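DNA-binding protein reb1 (Schizosaccharomyces pombe, PDB 5EYB) binds specific sites in ribosomal DNA and upstream of many genes, and acts in terminating transcription by RNA polymerase I. Local coordinates at residues G261-T264 and R265-R269; G316-R320 and D321-F325; E178-E181 and L182-V186. All blocks are in the same frame, centred on the assembly; numbering follows the deposited sequence.

Overall arrangement
All three contacts are local, and each lies on or at the start of a helix. Contact 1 is buried at the N-terminus of helix 265-275, in the second Myb-type repeat, where one side chain, that of Gln-267, serves both the cap and the DNA. Contact 2, also largely buried, starts helix 320-333 with a like glutamine bond to the backbone, but there the amide goes on to a protein carbonyl, not to a phosphate. Contact 3 lies on helix 176-189 in the first Myb-type repeat; charged pairs and waters line its outer side, while Leu-182 and Val-186 face neighbouring helices. The centres of contacts 1 and 2 are about 20 Å apart, and those of contacts 2 and 3 about 40 Å.

Contact 1: residues G261-T264 and R265-R269; sequences GTRT and RLQCR. With nucleotides of chain B; nucleotides of chain C.
The capping box of Thr-264 and Gln-267 starts helix 265-275, the second helix of a predicted helix-turn-helix in the second Myb-type repeat. Thr-264 OG1 accepts from Gln-267 N at 3.2 Å, and Gln-267 OE1 returns the bond by accepting from Thr-264 N at 3.1 Å. This second bond is nearly straight (169°) and falls in the carbonyl plane on a lone pair of OE1. With CG beside its own backbone N (chi1 -77°) and the chain extended beyond it, Gln-267 reaches back to the cap residue. The other end of the same amide faces the DNA: NE2 donates to OP1 of DT11 of chain C at 2.7 Å. Cys-268 N closes the first helical turn on Thr-264 O.

Arg-263 crosses Gln-267 at about a right angle, its CD 3.7 Å from OE1; its guanidinium is held by Glu-230 and Asn-224. Arg-265 extends to the guanine DG14 of chain B, where NH1 donates to N7 at 3.0 Å and NH2 to O6 at 2.6 Å. Asp-213 holds its NE in a salt bridge, while Leu-266 CG covers one guanidinium face. The paired bonds to N7 and O6 are the classical arginine reading of guanine in the major groove, while the Gln-267 amide ties the cap to the phosphate backbone.

Contact 2: residues G316-R320 and D321-F325; sequences GRWTR and DQMLF
Gln-322 folds back on Thr-319, the N-cap residue of helix 320-333, which follows helix 307-314 through a short loop. Its CB lies 3.5 Å from Thr-319 O, and its CG passes the methyl CG2 of Thr-319, crossing that side chain at about a right angle. CG sits beside the residue's own backbone N (chi1 -83°), and the extended chain carries the amide to the start of the helix. There OE1 accepts from Thr-319 N at 3.0 Å, an almost straight bond whose donor is tilted 20° from the carbonyl plane. OE1 also approaches CA of Trp-318, and at the other end NE2 donates to the carbonyl of Lys-277. The amide thus links the loop before helix 320-333 to the chain that follows helix 265-275. Thr-319 makes no side-chain cap, for its OG1 lies anti to the backbone N (chi1 -166°) and CG2 instead faces Gln-322.

Backbone bonds from Met-323 N to Thr-319 O and from Leu-324 N to Arg-320 O begin the helix. On another flank, Met-323 CG packs on Trp-318 CB at 3.6 Å, and its CE reaches CE3 of the indole. NE1 of that ring donates to the carbonyl of Ser-280, Phe-282 stacks with it, and Trp-289 of helix 284-299 adjoins the methionine.

Arg-320 runs extended past Leu-324, whose CD1 lies over the rim of one guanidinium face and whose CD2 comes nearest, to NH1. Asp-321 OD1 lies at the guanidinium edge, in its plane, but the carboxylate plane stands almost perpendicular; its firmer ionic partner is Lys-271, and the salt bridge between Arg-320 NH1 and Asp-321 OD1 is long, at 4.0 Å.

Contact 3: residues E178-E181 and L182-V186; sequences EDEE and LRKNV
Glu-180 and Arg-183 form a salt bridge one turn apart on the surface of helix 176-189, a helix within the first Myb-type repeat. Their side chains lie side by side and point the same way, with the carboxylate at the guanidinium edge and the two planes 46° apart. Arg-183 NH2 and NE both address the single oxygen Glu-180 OE2; the NH2 separation, 2.4 Å, is too short to take at face value at this resolution, and the NE bond, 2.9 Å, is weak. A bend at chi3 (64°) turns the guanidinium back toward the glutamate.

A long ion pair, 3.9 Å between Glu-181 OE1 and Lys-184 NZ, is bridged by a water that donates to OE1 and accepts from NZ. A second water donates to Glu-181 OE2 and accepts from Asn-185 ND2. A crystal neighbour touches these side chains and may influence their conformations.

Backbone bonds of the i to i+4 kind run beneath, among them Lys-184 N to Glu-180 O at 3.0 Å. Away from this charged strip, Glu-178 pairs with Arg-202 and Arg-171, and Asp-179 with Arg-210, while Leu-182 and Val-186 pack on Ile-196 of helix 193-199 and Val-186 also meets Trp-211 of helix 204-215.

Contact 1: residues G261-T264 and R265-R269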
ATOM      1  N   GLY A 261      17.014  -8.792   2.746  1.00 77.39           N
ATOM      2  CA  GLY A 261      17.611  -8.883   1.424  1.00 77.72           C
ATOM      3  C   GLY A 261      16.809  -9.599   0.353  1.00 78.82           C
ATOM      4  O   GLY A 261      17.190  -9.589  -0.815  1.00 82.16           O
ATOM      5  N   THR A 262      15.700 -10.219   0.739  1.00 76.20           N
ATOM      6  CA  THR A 262      14.905 -10.992  -0.209  1.00 75.28           C
ATOM      7  C   THR A 262      13.487 -10.450  -0.361  1.00 75.94           C
ATOM      8  O   THR A 262      12.729 -10.911  -1.214  1.00 82.39           O
ATOM      9  CB  THR A 262      14.828 -12.472   0.207  1.00 76.79           C
ATOM     10  OG1 THR A 262      14.298 -12.569   1.535  1.00 80.15           O
ATOM     11  CG2 THR A 262      16.207 -13.108   0.177  1.00 72.64           C
ATOM     12  N   ARG A 263      13.131  -9.473   0.468  1.00 71.52           N
ATOM     13  CA  ARG A 263      11.788  -8.890   0.449  1.00 64.32           C
ATOM     14  C   ARG A 263      11.838  -7.366   0.579  1.00 60.97           C
ATOM     15  O   ARG A 263      12.741  -6.822   1.211  1.00 55.73           O
ATOM     16  CB  ARG A 263      10.936  -9.481   1.575  1.00 64.31           C
ATOM     17  CG  ARG A 263      10.820 -10.998   1.560  1.00 65.51           C
ATOM     18  CD  ARG A 263       9.855 -11.467   0.490  1.00 69.82           C
ATOM     19  NE  ARG A 263       9.676 -12.915   0.520  1.00 75.55           N
ATOM     20  CZ  ARG A 263       8.822 -13.578  -0.252  1.00 81.16           C
ATOM     21  NH1 ARG A 263       8.061 -12.922  -1.119  1.00 83.19           N
ATOM     22  NH2 ARG A 263       8.726 -14.897  -0.157  1.00 82.73           N
ATOM     23  N   THR A 264      10.863  -6.682  -0.015  1.00 62.46           N
ATOM     24  CA  THR A 264      10.791  -5.224   0.053  1.00 60.74           C
ATOM     25  C   THR A 264      10.368  -4.760   1.444  1.00 60.39           C
ATOM     26  O   THR A 264       9.963  -5.567   2.277  1.00 59.20           O
ATOM     27  CB  THR A 264       9.801  -4.650  -0.980  1.00 64.20           C
ATOM     28  OG1 THR A 264       8.458  -4.950  -0.579  1.00 68.42           O
ATOM     29  CG2 THR A 264      10.064  -5.234  -2.359  1.00 63.75           C
ATOM     30  N   ARG A 265      10.455  -3.457   1.687  1.00 59.74           N
ATOM     31  CA  ARG A 265      10.099  -2.911   2.992  1.00 55.06           C
ATOM     32  C   ARG A 265       8.613  -3.115   3.292  1.00 58.27           C
ATOM     33  O   ARG A 265       8.243  -3.407   4.428  1.00 62.38           O
ATOM     34  CB  ARG A 265      10.458  -1.421   3.073  1.00 53.61           C
ATOM     35  CG  ARG A 265       9.693  -0.553   2.098  1.00 51.92           C
ATOM     36  CD  ARG A 265      10.017   0.924   2.212  1.00 45.23           C
ATOM     37  NE  ARG A 265       9.279   1.653   1.187  1.00 47.52           N
ATOM     38  CZ  ARG A 265       8.113   2.256   1.387  1.00 52.80           C
ATOM     39  NH1 ARG A 265       7.559   2.253   2.593  1.00 59.67           N
ATOM     40  NH2 ARG A 265       7.509   2.877   0.384  1.00 53.93           N
ATOM     41  N   LEU A 266       7.769  -2.973   2.273  1.00 55.93           N
ATOM     42  CA  LEU A 266       6.330  -3.094   2.458  1.00 55.40           C
ATOM     43  C   LEU A 266       5.925  -4.546   2.656  1.00 57.74           C
ATOM     44  O   LEU A 266       4.991  -4.842   3.404  1.00 61.51           O
ATOM     45  CB  LEU A 266       5.578  -2.493   1.271  1.00 58.48           C
ATOM     46  CG  LEU A 266       5.663  -0.972   1.143  1.00 63.13           C
ATOM     47  CD1 LEU A 266       4.857  -0.489  -0.048  1.00 67.61           C
ATOM     48  CD2 LEU A 266       5.183  -0.298   2.420  1.00 62.86           C
ATOM     49  N   GLN A 267       6.627  -5.449   1.981  1.00 55.64           N
ATOM     50  CA  GLN A 267       6.406  -6.878   2.161  1.00 54.54           C
ATOM     51  C   GLN A 267       6.757  -7.298   3.581  1.00 53.49           C
ATOM     52  O   GLN A 267       6.047  -8.094   4.196  1.00 55.60           O
ATOM     53  CB  GLN A 267       7.230  -7.686   1.160  1.00 55.95           C
ATOM     54  CG  GLN A 267       6.662  -7.706  -0.244  1.00 59.53           C
ATOM     55  CD  GLN A 267       7.466  -8.594  -1.169  1.00 63.69           C
ATOM     56  OE1 GLN A 267       8.686  -8.464  -1.265  1.00 62.85           O
ATOM     57  NE2 GLN A 267       6.788  -9.513  -1.846  1.00 69.65           N
ATOM     58  N   CYS A 268       7.861  -6.763   4.093  1.00 44.14           N
ATOM     59  CA  CYS A 268       8.291  -7.058   5.453  1.00 45.43           C
ATOM     60  C   CYS A 268       7.303  -6.478   6.448  1.00 55.34           C
ATOM     61  O   CYS A 268       6.900  -7.141   7.402  1.00 62.82           O
ATOM     62  CB  CYS A 268       9.689  -6.499   5.717  1.00 41.87           C
ATOM     63  SG  CYS A 268      11.010  -7.266   4.750  1.00 57.51           S
ATOM     64  N   ARG A 269       6.922  -5.228   6.209  1.00 56.85           N
ATOM     65  CA  ARG A 269       5.968  -4.538   7.058  1.00 56.63           C
ATOM     66  C   ARG A 269       4.661  -5.312   7.124  1.00 56.73           C
ATOM     67  O   ARG A 269       4.065  -5.437   8.190  1.00 60.37           O
ATOM     68  CB  ARG A 269       5.722  -3.118   6.544  1.00 63.18           C
ATOM     69  CG  ARG A 269       4.757  -2.311   7.397  1.00 70.97           C
ATOM     70  CD  ARG A 269       4.488  -0.944   6.785  1.00 77.18           C
ATOM     71  NE  ARG A 269       3.462  -0.213   7.524  1.00 80.72           N
ATOM     72  CZ  ARG A 269       2.156  -0.341   7.312  1.00 80.95           C
ATOM     73  NH1 ARG A 269       1.711  -1.171   6.377  1.00 79.43           N
ATOM     74  NH2 ARG A 269       1.293   0.361   8.033  1.00 82.58           N
TER
ATOM     75  P    DG B  14       4.584   4.757   9.171  1.00 67.50           P
ATOM     76  OP1  DG B  14       3.935   5.088  10.457  1.00 70.73           O
ATOM     77  OP2  DG B  14       5.327   3.485   9.020  1.00 72.94           O
ATOM     78  O5'  DG B  14       3.490   4.811   8.011  1.00 53.97           O
ATOM     79  C5'  DG B  14       2.866   6.036   7.698  1.00 53.18           C
ATOM     80  C4'  DG B  14       1.849   5.852   6.594  1.00 52.20           C
ATOM     81  O4'  DG B  14       2.508   5.908   5.303  1.00 55.00           O
ATOM     82  C3'  DG B  14       1.085   4.525   6.628  1.00 53.96           C
ATOM     83  O3'  DG B  14      -0.291   4.774   6.412  1.00 64.67           O
ATOM     84  C2'  DG B  14       1.695   3.745   5.466  1.00 54.07           C
ATOM     85  C1'  DG B  14       2.009   4.872   4.500  1.00 54.19           C
ATOM     86  N9   DG B  14       3.012   4.527   3.497  1.00 62.97           N
ATOM     87  C8   DG B  14       4.224   3.909   3.709  1.00 62.95           C
ATOM     88  N7   DG B  14       4.913   3.729   2.617  1.00 56.52           N
ATOM     89  C5   DG B  14       4.109   4.259   1.616  1.00 55.80           C
ATOM     90  C6   DG B  14       4.331   4.348   0.223  1.00 54.68           C
ATOM     91  O6   DG B  14       5.312   3.962  -0.421  1.00 57.41           O
ATOM     92  N1   DG B  14       3.262   4.956  -0.432  1.00 56.90           N
ATOM     93  C2   DG B  14       2.123   5.423   0.188  1.00 54.85           C
ATOM     94  N2   DG B  14       1.200   5.982  -0.604  1.00 55.75           N
ATOM     95  N3   DG B  14       1.905   5.346   1.493  1.00 55.34           N
ATOM     96  C4   DG B  14       2.936   4.755   2.142  1.00 59.62           C
TER
ATOM     97  P    DT C  11       3.367 -10.071  -0.579  1.00136.78           P
ATOM     98  OP1  DT C  11       4.596 -10.834  -0.899  1.00141.78           O
ATOM     99  OP2  DT C  11       3.299  -9.323   0.697  1.00133.17           O
ATOM    100  O5'  DT C  11       3.075  -9.063  -1.783  1.00 84.23           O
ATOM    101  C5'  DT C  11       2.794  -9.591  -3.074  1.00 84.16           C
ATOM    102  C4'  DT C  11       2.496  -8.486  -4.068  1.00 81.48           C
ATOM    103  O4'  DT C  11       1.261  -7.824  -3.709  1.00 79.99           O
ATOM    104  C3'  DT C  11       3.565  -7.398  -4.171  1.00 82.52           C
ATOM    105  O3'  DT C  11       3.947  -7.241  -5.533  1.00 84.57           O
ATOM    106  C2'  DT C  11       2.877  -6.144  -3.612  1.00 79.51           C
ATOM    107  C1'  DT C  11       1.407  -6.437  -3.868  1.00 81.18           C
ATOM    108  N1   DT C  11       0.475  -5.763  -2.910  1.00 81.98           N
ATOM    109  C2   DT C  11      -0.365  -4.772  -3.365  1.00 78.81           C
ATOM    110  O2   DT C  11      -0.390  -4.393  -4.520  1.00 79.95           O
ATOM    111  N3   DT C  11      -1.183  -4.234  -2.411  1.00 81.18           N
ATOM    112  C4   DT C  11      -1.251  -4.580  -1.073  1.00 83.21           C
ATOM    113  O4   DT C  11      -2.025  -4.034  -0.292  1.00 79.02           O
ATOM    114  C5   DT C  11      -0.348  -5.629  -0.662  1.00 86.73           C
ATOM    115  C7   DT C  11      -0.328  -6.091   0.764  1.00 89.61           C
ATOM    116  C6   DT C  11       0.459  -6.165  -1.591  1.00 86.53           C
TER
ATOM    117  P    DT B  15      -1.404   3.696   6.832  1.00 72.05           P
ATOM    118  OP1  DT B  15      -2.000   4.156   8.103  1.00 76.17           O
ATOM    119  OP2  DT B  15      -0.825   2.337   6.741  1.00 68.36           O
ATOM    120  O5'  DT B  15      -2.498   3.854   5.684  1.00 65.82           O
ATOM    121  C5'  DT B  15      -2.861   5.153   5.248  1.00 59.80           C
ATOM    122  C4'  DT B  15      -3.339   5.131   3.809  1.00 60.53           C
ATOM    123  O4'  DT B  15      -2.220   4.856   2.923  1.00 63.14           O
ATOM    124  C3'  DT B  15      -4.393   4.069   3.489  1.00 60.62           C
ATOM    125  O3'  DT B  15      -5.316   4.590   2.558  1.00 65.79           O
ATOM    126  C2'  DT B  15      -3.563   2.964   2.859  1.00 58.48           C
ATOM    127  C1'  DT B  15      -2.573   3.795   2.067  1.00 60.47           C
ATOM    128  N1   DT B  15      -1.347   3.057   1.686  1.00 62.90           N
ATOM    129  C2   DT B  15      -0.906   3.119   0.388  1.00 63.72           C
ATOM    130  O2   DT B  15      -1.469   3.765  -0.477  1.00 63.21           O
ATOM    131  N3   DT B  15       0.230   2.399   0.134  1.00 65.79           N
ATOM    132  C4   DT B  15       0.950   1.634   1.029  1.00 70.35           C
ATOM    133  O4   DT B  15       1.960   1.023   0.703  1.00 71.94           O
ATOM    134  C5   DT B  15       0.428   1.606   2.378  1.00 72.76           C
ATOM    135  C7   DT B  15       1.123   0.808   3.441  1.00 76.62           C
ATOM    136  C6   DT B  15      -0.685   2.310   2.637  1.00 67.42           C
TER

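Contact 2: residues G316-R320 and D321-F325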
ATOM      1  N   GLY A 316     -10.518 -20.253  11.705  1.00137.31           N
ATOM      2  CA  GLY A 316     -10.853 -18.929  12.195  1.00131.86           C
ATOM      3  C   GLY A 316     -10.177 -18.515  13.488  1.00120.81           C
ATOM      4  O   GLY A 316     -10.019 -17.323  13.749  1.00118.38           O
ATOM      5  N   ARG A 317      -9.782 -19.491  14.301  1.00114.73           N
ATOM      6  CA  ARG A 317      -9.164 -19.188  15.587  1.00106.93           C
ATOM      7  C   ARG A 317      -7.781 -18.578  15.394  1.00102.41           C
ATOM      8  O   ARG A 317      -7.393 -17.649  16.104  1.00 99.94           O
ATOM      9  CB  ARG A 317      -9.067 -20.440  16.459  1.00101.77           C
ATOM     10  CG  ARG A 317      -8.732 -20.122  17.907  1.00102.01           C
ATOM     11  CD  ARG A 317      -8.580 -21.367  18.763  1.00102.28           C
ATOM     12  NE  ARG A 317      -8.371 -21.017  20.166  1.00104.69           N
ATOM     13  CZ  ARG A 317      -8.075 -21.888  21.125  1.00107.50           C
ATOM     14  NH1 ARG A 317      -7.944 -23.178  20.842  1.00105.13           N
ATOM     15  NH2 ARG A 317      -7.906 -21.467  22.371  1.00110.78           N
ATOM     16  N   TRP A 318      -7.040 -19.107  14.426  1.00100.52           N
ATOM     17  CA  TRP A 318      -5.738 -18.558  14.072  1.00 93.02           C
ATOM     18  C   TRP A 318      -5.558 -18.544  12.561  1.00 91.42           C
ATOM     19  O   TRP A 318      -5.984 -19.469  11.869  1.00 89.63           O
ATOM     20  CB  TRP A 318      -4.605 -19.360  14.714  1.00 87.44           C
ATOM     21  CG  TRP A 318      -4.678 -19.461  16.204  1.00 89.08           C
ATOM     22  CD1 TRP A 318      -4.562 -18.442  17.103  1.00 88.99           C
ATOM     23  CD2 TRP A 318      -4.853 -20.657  16.971  1.00 90.43           C
ATOM     24  NE1 TRP A 318      -4.669 -18.928  18.385  1.00 88.04           N
ATOM     25  CE2 TRP A 318      -4.848 -20.285  18.330  1.00 91.73           C
ATOM     26  CE3 TRP A 318      -5.021 -22.006  16.641  1.00 90.46           C
ATOM     27  CZ2 TRP A 318      -5.003 -21.214  19.359  1.00 95.61           C
ATOM     28  CZ3 TRP A 318      -5.175 -22.924  17.663  1.00 91.61           C
ATOM     29  CH2 TRP A 318      -5.165 -22.525  19.005  1.00 93.76           C
ATOM     30  N   THR A 319      -4.927 -17.491  12.054  1.00 92.89           N
ATOM     31  CA  THR A 319      -4.550 -17.442  10.650  1.00 93.11           C
ATOM     32  C   THR A 319      -3.245 -18.202  10.480  1.00 94.28           C
ATOM     33  O   THR A 319      -2.598 -18.551  11.465  1.00 90.09           O
ATOM     34  CB  THR A 319      -4.382 -16.002  10.144  1.00 87.93           C
ATOM     35  OG1 THR A 319      -4.330 -16.001   8.711  1.00 92.76           O
ATOM     36  CG2 THR A 319      -3.102 -15.388  10.695  1.00 75.41           C
ATOM     37  N   ARG A 320      -2.865 -18.457   9.232  1.00 98.31           N
ATOM     38  CA  ARG A 320      -1.628 -19.171   8.934  1.00 97.59           C
ATOM     39  C   ARG A 320      -0.423 -18.520   9.611  1.00 94.00           C
ATOM     40  O   ARG A 320       0.306 -19.170  10.357  1.00 89.97           O
ATOM     41  CB  ARG A 320      -1.403 -19.239   7.423  1.00102.37           C
ATOM     42  CG  ARG A 320      -0.185 -20.049   7.007  1.00103.05           C
ATOM     43  CD  ARG A 320       0.062 -19.943   5.510  1.00110.40           C
ATOM     44  NE  ARG A 320       1.176 -20.781   5.074  1.00115.53           N
ATOM     45  CZ  ARG A 320       2.445 -20.385   5.040  1.00117.61           C
ATOM     46  NH1 ARG A 320       2.771 -19.157   5.420  1.00114.57           N
ATOM     47  NH2 ARG A 320       3.391 -21.219   4.626  1.00120.04           N
ATOM     48  N   ASP A 321      -0.235 -17.228   9.367  1.00 90.28           N
ATOM     49  CA  ASP A 321       0.922 -16.513   9.896  1.00 84.62           C
ATOM     50  C   ASP A 321       0.963 -16.509  11.425  1.00 80.36           C
ATOM     51  O   ASP A 321       2.039 -16.479  12.019  1.00 78.78           O
ATOM     52  CB  ASP A 321       0.941 -15.079   9.361  1.00 88.18           C
ATOM     53  CG  ASP A 321       1.211 -15.021   7.867  1.00 93.89           C
ATOM     54  OD1 ASP A 321       2.065 -15.794   7.389  1.00 92.95           O
ATOM     55  OD2 ASP A 321       0.567 -14.210   7.169  1.00 99.19           O
ATOM     56  N   GLN A 322      -0.203 -16.552  12.061  1.00 80.00           N
ATOM     57  CA  GLN A 322      -0.271 -16.590  13.520  1.00 74.48           C
ATOM     58  C   GLN A 322       0.207 -17.926  14.081  1.00 70.84           C
ATOM     59  O   GLN A 322       0.874 -17.972  15.114  1.00 67.46           O
ATOM     60  CB  GLN A 322      -1.693 -16.306  13.998  1.00 78.79           C
ATOM     61  CG  GLN A 322      -2.029 -14.830  14.075  1.00 84.05           C
ATOM     62  CD  GLN A 322      -3.479 -14.586  14.426  1.00 92.43           C
ATOM     63  OE1 GLN A 322      -4.344 -15.416  14.149  1.00 99.16           O
ATOM     64  NE2 GLN A 322      -3.755 -13.444  15.045  1.00 92.34           N
ATOM     65  N   MET A 323      -0.139 -19.013  13.402  1.00 70.99           N
ATOM     66  CA  MET A 323       0.305 -20.333  13.824  1.00 69.67           C
ATOM     67  C   MET A 323       1.801 -20.478  13.582  1.00 72.40           C
ATOM     68  O   MET A 323       2.515 -21.059  14.400  1.00 74.59           O
ATOM     69  CB  MET A 323      -0.464 -21.429  13.087  1.00 74.28           C
ATOM     70  CG  MET A 323      -1.953 -21.165  12.988  1.00 80.05           C
ATOM     71  SD  MET A 323      -2.905 -22.623  12.542  1.00 81.91           S
ATOM     72  CE  MET A 323      -2.763 -23.549  14.059  1.00100.08           C
ATOM     73  N   LEU A 324       2.267 -19.944  12.455  1.00 75.81           N
ATOM     74  CA  LEU A 324       3.693 -19.940  12.141  1.00 77.15           C
ATOM     75  C   LEU A 324       4.460 -19.156  13.190  1.00 72.19           C
ATOM     76  O   LEU A 324       5.526 -19.574  13.634  1.00 71.26           O
ATOM     77  CB  LEU A 324       3.954 -19.348  10.755  1.00 85.57           C
ATOM     78  CG  LEU A 324       4.004 -20.311   9.568  1.00 97.56           C
ATOM     79  CD1 LEU A 324       2.664 -20.979   9.366  1.00107.50           C
ATOM     80  CD2 LEU A 324       4.414 -19.575   8.310  1.00 99.69           C
ATOM     81  N   PHE A 325       3.908 -18.014  13.581  1.00 70.64           N
ATOM     82  CA  PHE A 325       4.508 -17.191  14.618  1.00 68.81           C
ATOM     83  C   PHE A 325       4.641 -17.974  15.916  1.00 67.89           C
ATOM     84  O   PHE A 325       5.675 -17.918  16.582  1.00 67.92           O
ATOM     85  CB  PHE A 325       3.677 -15.929  14.844  1.00 67.92           C
ATOM     86  CG  PHE A 325       4.241 -15.012  15.887  1.00 68.79           C
ATOM     87  CD1 PHE A 325       5.373 -14.255  15.628  1.00 68.41           C
ATOM     88  CD2 PHE A 325       3.638 -14.903  17.129  1.00 67.24           C
ATOM     89  CE1 PHE A 325       5.895 -13.406  16.590  1.00 66.85           C
ATOM     90  CE2 PHE A 325       4.154 -14.056  18.096  1.00 66.30           C
ATOM     91  CZ  PHE A 325       5.284 -13.307  17.826  1.00 67.55           C
TER

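Contact 3: residues E178-E181 and L182-V186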
ATOM      1  N   GLU A 178      15.388   0.381 -18.680  1.00 66.86           N
ATOM      2  CA  GLU A 178      15.273   1.584 -17.874  1.00 59.07           C
ATOM      3  C   GLU A 178      15.631   1.291 -16.425  1.00 57.38           C
ATOM      4  O   GLU A 178      16.274   2.102 -15.764  1.00 59.41           O
ATOM      5  CB  GLU A 178      13.861   2.150 -17.971  1.00 67.63           C
ATOM      6  CG  GLU A 178      13.740   3.587 -17.527  1.00 69.31           C
ATOM      7  CD  GLU A 178      12.473   4.229 -18.034  1.00 74.26           C
ATOM      8  OE1 GLU A 178      12.216   5.394 -17.668  1.00 75.81           O
ATOM      9  OE2 GLU A 178      11.737   3.568 -18.802  1.00 73.62           O
ATOM     10  N   ASP A 179      15.210   0.126 -15.936  1.00 59.59           N
ATOM     11  CA  ASP A 179      15.585  -0.325 -14.597  1.00 54.50           C
ATOM     12  C   ASP A 179      17.095  -0.451 -14.483  1.00 55.27           C
ATOM     13  O   ASP A 179      17.691  -0.104 -13.464  1.00 56.49           O
ATOM     14  CB  ASP A 179      14.928  -1.667 -14.269  1.00 59.00           C
ATOM     15  CG  ASP A 179      13.506  -1.515 -13.773  1.00 61.74           C
ATOM     16  OD1 ASP A 179      13.165  -0.427 -13.264  1.00 51.53           O
ATOM     17  OD2 ASP A 179      12.730  -2.489 -13.882  1.00 59.83           O
ATOM     18  N   GLU A 180      17.706  -0.954 -15.550  1.00 61.61           N
ATOM     19  CA  GLU A 180      19.145  -1.157 -15.600  1.00 69.63           C
ATOM     20  C   GLU A 180      19.886   0.171 -15.684  1.00 67.44           C
ATOM     21  O   GLU A 180      20.912   0.365 -15.026  1.00 68.29           O
ATOM     22  CB  GLU A 180      19.513  -2.045 -16.792  1.00 76.39           C
ATOM     23  CG  GLU A 180      20.981  -2.426 -16.860  1.00 80.57           C
ATOM     24  CD  GLU A 180      21.406  -3.349 -15.732  1.00 82.70           C
ATOM     25  OE1 GLU A 180      20.524  -3.916 -15.052  1.00 83.50           O
ATOM     26  OE2 GLU A 180      22.627  -3.508 -15.527  1.00 86.74           O
ATOM     27  N   GLU A 181      19.361   1.081 -16.500  1.00 60.53           N
ATOM     28  CA  GLU A 181      19.956   2.401 -16.660  1.00 57.98           C
ATOM     29  C   GLU A 181      19.969   3.137 -15.329  1.00 53.76           C
ATOM     30  O   GLU A 181      20.911   3.862 -15.013  1.00 59.53           O
ATOM     31  CB  GLU A 181      19.192   3.215 -17.704  1.00 51.32           C
ATOM     32  CG  GLU A 181      19.841   4.546 -18.038  1.00 57.40           C
ATOM     33  CD  GLU A 181      21.107   4.386 -18.862  1.00 63.84           C
ATOM     34  OE1 GLU A 181      21.323   3.289 -19.418  1.00 64.08           O
ATOM     35  OE2 GLU A 181      21.885   5.360 -18.958  1.00 65.96           O
ATOM     36  N   LEU A 182      18.912   2.939 -14.550  1.00 50.64           N
ATOM     37  CA  LEU A 182      18.825   3.524 -13.225  1.00 48.20           C
ATOM     38  C   LEU A 182      19.911   2.962 -12.320  1.00 50.24           C
ATOM     39  O   LEU A 182      20.602   3.711 -11.629  1.00 56.45           O
ATOM     40  CB  LEU A 182      17.450   3.272 -12.612  1.00 47.23           C
ATOM     41  CG  LEU A 182      17.316   3.713 -11.154  1.00 44.76           C
ATOM     42  CD1 LEU A 182      17.388   5.227 -11.045  1.00 41.99           C
ATOM     43  CD2 LEU A 182      16.032   3.180 -10.541  1.00 47.43           C
ATOM     44  N   ARG A 183      20.053   1.640 -12.332  1.00 50.18           N
ATOM     45  CA  ARG A 183      21.059   0.955 -11.525  1.00 52.17           C
ATOM     46  C   ARG A 183      22.458   1.503 -11.776  1.00 54.26           C
ATOM     47  O   ARG A 183      23.180   1.839 -10.841  1.00 57.61           O
ATOM     48  CB  ARG A 183      21.042  -0.548 -11.809  1.00 52.72           C
ATOM     49  CG  ARG A 183      21.966  -1.360 -10.915  1.00 53.07           C
ATOM     50  CD  ARG A 183      22.087  -2.797 -11.395  1.00 51.32           C
ATOM     51  NE  ARG A 183      22.711  -2.878 -12.715  1.00 57.99           N
ATOM     52  CZ  ARG A 183      24.020  -2.779 -12.933  1.00 65.81           C
ATOM     53  NH1 ARG A 183      24.856  -2.589 -11.919  1.00 61.64           N
ATOM     54  NH2 ARG A 183      24.496  -2.863 -14.166  1.00 53.81           N
ATOM     55  N   LYS A 184      22.827   1.594 -13.050  1.00 48.78           N
ATOM     56  CA  LYS A 184      24.148   2.069 -13.440  1.00 52.99           C
ATOM     57  C   LYS A 184      24.378   3.519 -13.036  1.00 54.51           C
ATOM     58  O   LYS A 184      25.499   3.910 -12.709  1.00 57.20           O
ATOM     59  CB  LYS A 184      24.346   1.900 -14.949  1.00 57.80           C
ATOM     60  CG  LYS A 184      24.490   0.450 -15.378  1.00 52.05           C
ATOM     61  CD  LYS A 184      24.728   0.315 -16.870  1.00 60.00           C
ATOM     62  CE  LYS A 184      23.480   0.640 -17.672  1.00 60.86           C
ATOM     63  NZ  LYS A 184      23.600   0.154 -19.077  1.00 60.58           N
ATOM     64  N   ASN A 185      23.316   4.315 -13.059  1.00 50.54           N
ATOM     65  CA  ASN A 185      23.403   5.701 -12.617  1.00 49.89           C
ATOM     66  C   ASN A 185      23.664   5.792 -11.118  1.00 51.82           C
ATOM     67  O   ASN A 185      24.419   6.655 -10.660  1.00 47.63           O
ATOM     68  CB  ASN A 185      22.128   6.459 -12.978  1.00 46.11           C
ATOM     69  CG  ASN A 185      22.203   7.104 -14.347  1.00 52.61           C
ATOM     70  OD1 ASN A 185      23.198   7.744 -14.688  1.00 53.87           O
ATOM     71  ND2 ASN A 185      21.155   6.937 -15.141  1.00 55.32           N
ATOM     72  N   VAL A 186      23.042   4.898 -10.358  1.00 45.63           N
ATOM     73  CA  VAL A 186      23.256   4.851  -8.918  1.00 49.74           C
ATOM     74  C   VAL A 186      24.668   4.346  -8.613  1.00 48.88           C
ATOM     75  O   VAL A 186      25.313   4.811  -7.671  1.00 52.11           O
ATOM     76  CB  VAL A 186      22.205   3.963  -8.217  1.00 57.71           C
ATOM     77  CG1 VAL A 186      22.442   3.921  -6.719  1.00 45.95           C
ATOM     78  CG2 VAL A 186      20.804   4.479  -8.508  1.00 50.42           C
TER
HETATM   79  O   HOH W   1      21.491   7.687 -18.097  1.00 65.01           O
HETATM   80  O   HOH W   2      21.120   0.355 -19.911  1.00 70.18           O